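Local coordinates for frutapin (Artocarpus altilis, PDB 5KRP), which is a jacalin-related lectin and probably binds carbohydrates through its beta-prism domain, at residues I68-P73 against R108-Y113. Residues are numbered along the deposited sequence; the frame is centred on the assembly and turned at random.
Sequences IELQFP and RTFGPY
I68-Q71 and R108-Y113 run nearly antiparallel, 166° apart end to end, with the CA atoms of I68 and F110 7.2 Å from each other, so side chains rather than backbone bonds join them. I68 points at the other strand and touches two rings. Its CG2 sits over the centre of one F110 face, a CH-pi contact 3.7 Å from the ring centroid and 10° off the normal. With CG1 beside the backbone N (chi1 -62°) and CG2 anti to it, CG2 meets F110 and CG1 carries CD1 to Y113. I68 CD1 lies 3.7 Å from Y113 CE2. L70 adds CD2, 4.0 Å from CE2 of F110. In the jacalin-type beta-prism, strands 64-69 and 109-114, on which the segments lie, are outermost strands of two four-stranded sheets within this chain, and the apolar side chains pack the two sheets together at this border. F102 of strand 95-104 also touches I68. Near the end of the interface, the R108 chain bends at chi3 so that the rim of the F110 ring, at CZ, meets the centre of the guanidinium face, 3.6 Å above the guanidinium plane; NH1 lies at the edge of the ring, in its plane. R108 NH1 gives a weak hydrogen bond to E69 O, 3.4 Å long. Its stronger partner is the E75 carboxylate, in a salt bridge; E75 also accepts the backbone N-H of Q71.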
ATOM      1  N   ILE A  68      18.378  17.037  13.669  1.00 22.08           N
ATOM      2  CA  ILE A  68      18.398  16.947  12.218  1.00 20.93           C
ATOM      3  C   ILE A  68      17.048  17.500  11.735  1.00 21.68           C
ATOM      4  O   ILE A  68      15.993  16.913  12.050  1.00 22.02           O
ATOM      5  CB  ILE A  68      18.577  15.482  11.791  1.00 23.00           C
ATOM      6  CG1 ILE A  68      19.920  14.977  12.314  1.00 24.26           C
ATOM      7  CG2 ILE A  68      18.415  15.271  10.272  1.00 25.10           C
ATOM      8  CD1 ILE A  68      20.049  13.511  12.260  1.00 25.45           C
ATOM      9  N   GLU A  69      17.053  18.638  11.076  1.00 22.59           N
ATOM     10  CA  GLU A  69      15.843  19.303  10.673  1.00 27.27           C
ATOM     11  C   GLU A  69      15.712  19.204   9.143  1.00 24.90           C
ATOM     12  O   GLU A  69      16.494  19.799   8.416  1.00 24.25           O
ATOM     13  CB  GLU A  69      15.873  20.749  11.155  1.00 32.31           C
ATOM     14  CG  GLU A  69      14.532  21.434  10.931  1.00 42.57           C
ATOM     15  CD  GLU A  69      14.281  22.659  11.819  1.00 46.55           C
ATOM     16  OE1 GLU A  69      15.120  22.985  12.726  1.00 45.65           O
ATOM     17  OE2 GLU A  69      13.189  23.235  11.581  1.00 46.25           O
ATOM     18  N   LEU A  70      14.771  18.406   8.633  1.00 21.96           N
ATOM     19  CA  LEU A  70      14.609  18.231   7.180  1.00 21.08           C
ATOM     20  C   LEU A  70      13.678  19.340   6.669  1.00 22.13           C
ATOM     21  O   LEU A  70      12.754  19.808   7.383  1.00 22.38           O
ATOM     22  CB  LEU A  70      13.983  16.865   6.888  1.00 21.34           C
ATOM     23  CG  LEU A  70      14.782  15.670   7.441  1.00 21.71           C
ATOM     24  CD1 LEU A  70      14.099  14.319   7.249  1.00 24.24           C
ATOM     25  CD2 LEU A  70      16.147  15.581   6.830  1.00 23.15           C
ATOM     26  N   GLN A  71      13.924  19.748   5.441  1.00 23.12           N
ATOM     27  CA  GLN A  71      13.052  20.744   4.774  1.00 26.17           C
ATOM     28  C   GLN A  71      11.756  20.017   4.246  1.00 22.97           C
ATOM     29  O   GLN A  71      11.537  19.846   3.038  1.00 23.43           O
ATOM     30  CB  GLN A  71      13.794  21.408   3.653  1.00 28.69           C
ATOM     31  CG  GLN A  71      15.048  22.132   4.063  1.00 36.00           C
ATOM     32  CD  GLN A  71      15.894  22.596   2.850  1.00 44.25           C
ATOM     33  OE1 GLN A  71      16.255  21.804   1.949  1.00 47.62           O
ATOM     34  NE2 GLN A  71      16.217  23.888   2.830  1.00 54.56           N
ATOM     35  N   PHE A  72      10.966  19.515   5.199  1.00 22.00           N
ATOM     36  CA  PHE A  72       9.744  18.788   4.904  1.00 22.59           C
ATOM     37  C   PHE A  72       8.711  19.755   4.244  1.00 24.16           C
ATOM     38  O   PHE A  72       8.639  20.883   4.660  1.00 26.61           O
ATOM     39  CB  PHE A  72       9.185  18.147   6.202  1.00 23.50           C
ATOM     40  CG  PHE A  72       7.842  17.537   6.035  1.00 22.13           C
ATOM     41  CD1 PHE A  72       6.696  18.320   6.165  1.00 23.71           C
ATOM     42  CD2 PHE A  72       7.721  16.215   5.659  1.00 23.60           C
ATOM     43  CE1 PHE A  72       5.467  17.767   5.937  1.00 21.90           C
ATOM     44  CE2 PHE A  72       6.494  15.667   5.407  1.00 24.63           C
ATOM     45  CZ  PHE A  72       5.353  16.456   5.520  1.00 24.29           C
ATOM     46  N   PRO A  73       7.934  19.337   3.250  1.00 22.93           N
ATOM     47  CA  PRO A  73       7.836  17.996   2.700  1.00 23.13           C
ATOM     48  C   PRO A  73       8.705  17.702   1.517  1.00 23.44           C
ATOM     49  O   PRO A  73       8.745  16.534   1.052  1.00 26.74           O
ATOM     50  CB  PRO A  73       6.389  17.948   2.217  1.00 24.56           C
ATOM     51  CG  PRO A  73       6.146  19.359   1.784  1.00 24.88           C
ATOM     52  CD  PRO A  73       6.786  20.192   2.832  1.00 26.98           C
ATOM     53  N   ARG A 108      21.716  16.009   0.881  1.00 22.90           N
ATOM     54  CA  ARG A 108      22.341  16.361   2.178  1.00 24.22           C
ATOM     55  C   ARG A 108      22.617  15.044   2.933  1.00 27.40           C
ATOM     56  O   ARG A 108      21.819  14.093   2.859  1.00 22.44           O
ATOM     57  CB  ARG A 108      21.502  17.283   3.049  1.00 27.00           C
ATOM     58  CG  ARG A 108      21.257  18.731   2.550  1.00 31.98           C
ATOM     59  CD  ARG A 108      19.956  19.289   3.186  1.00 38.30           C
ATOM     60  NE  ARG A 108      20.173  20.152   4.269  1.00 40.68           N
ATOM     61  CZ  ARG A 108      19.336  20.459   5.271  1.00 39.99           C
ATOM     62  NH1 ARG A 108      18.074  19.983   5.447  1.00 32.12           N
ATOM     63  NH2 ARG A 108      19.840  21.273   6.186  1.00 38.85           N
ATOM     64  N   THR A 109      23.749  15.018   3.625  1.00 24.24           N
ATOM     65  CA  THR A 109      24.160  13.916   4.524  1.00 22.46           C
ATOM     66  C   THR A 109      24.184  14.409   5.932  1.00 24.40           C
ATOM     67  O   THR A 109      24.701  15.491   6.242  1.00 25.18           O
ATOM     68  CB  THR A 109      25.497  13.352   4.097  1.00 26.14           C
ATOM     69  OG1 THR A 109      25.353  12.775   2.797  1.00 24.33           O
ATOM     70  CG2 THR A 109      26.007  12.248   5.107  1.00 25.37           C
ATOM     71  N   PHE A 110      23.554  13.669   6.836  1.00 22.31           N
ATOM     72  CA  PHE A 110      23.607  14.004   8.220  1.00 22.22           C
ATOM     73  C   PHE A 110      24.299  12.819   8.917  1.00 23.48           C
ATOM     74  O   PHE A 110      23.757  11.694   8.906  1.00 21.26           O
ATOM     75  CB  PHE A 110      22.222  14.161   8.790  1.00 20.75           C
ATOM     76  CG  PHE A 110      21.536  15.353   8.280  1.00 22.94           C
ATOM     77  CD1 PHE A 110      21.649  16.530   8.918  1.00 26.27           C
ATOM     78  CD2 PHE A 110      20.700  15.255   7.169  1.00 24.77           C
ATOM     79  CE1 PHE A 110      20.985  17.659   8.442  1.00 27.18           C
ATOM     80  CE2 PHE A 110      20.035  16.368   6.691  1.00 27.12           C
ATOM     81  CZ  PHE A 110      20.176  17.572   7.333  1.00 25.62           C
ATOM     82  N   GLY A 111      25.485  13.088   9.471  1.00 22.80           N
ATOM     83  CA  GLY A 111      26.321  12.082  10.118  1.00 24.83           C
ATOM     84  C   GLY A 111      27.555  11.806   9.320  1.00 24.75           C
ATOM     85  O   GLY A 111      27.877  12.537   8.307  1.00 24.27           O
ATOM     86  N   PRO A 112      28.270  10.737   9.640  1.00 21.96           N
ATOM     87  CA  PRO A 112      27.988   9.724  10.721  1.00 20.18           C
ATOM     88  C   PRO A 112      28.007  10.327  12.144  1.00 22.77           C
ATOM     89  O   PRO A 112      28.761  11.264  12.431  1.00 26.01           O
ATOM     90  CB  PRO A 112      29.115   8.749  10.527  1.00 23.70           C
ATOM     91  CG  PRO A 112      30.280   9.616  10.024  1.00 24.55           C
ATOM     92  CD  PRO A 112      29.638  10.610   9.089  1.00 24.91           C
ATOM     93  N   TYR A 113      27.118   9.835  13.002  1.00 19.29           N
ATOM     94  CA  TYR A 113      27.083  10.152  14.405  1.00 20.91           C
ATOM     95  C   TYR A 113      27.513   8.915  15.101  1.00 24.66           C
ATOM     96  O   TYR A 113      27.058   7.837  14.732  1.00 23.47           O
ATOM     97  CB  TYR A 113      25.685  10.486  14.817  1.00 20.49           C
ATOM     98  CG  TYR A 113      25.149  11.687  14.023  1.00 23.83           C
ATOM     99  CD1 TYR A 113      25.692  12.960  14.176  1.00 24.46           C
ATOM    100  CD2 TYR A 113      24.138  11.517  13.068  1.00 22.70           C
ATOM    101  CE1 TYR A 113      25.189  14.057  13.447  1.00 25.08           C
ATOM    102  CE2 TYR A 113      23.658  12.601  12.330  1.00 23.00           C
ATOM    103  CZ  TYR A 113      24.181  13.848  12.511  1.00 24.52           C
ATOM    104  OH  TYR A 113      23.691  14.870  11.731  1.00 24.56           O
TER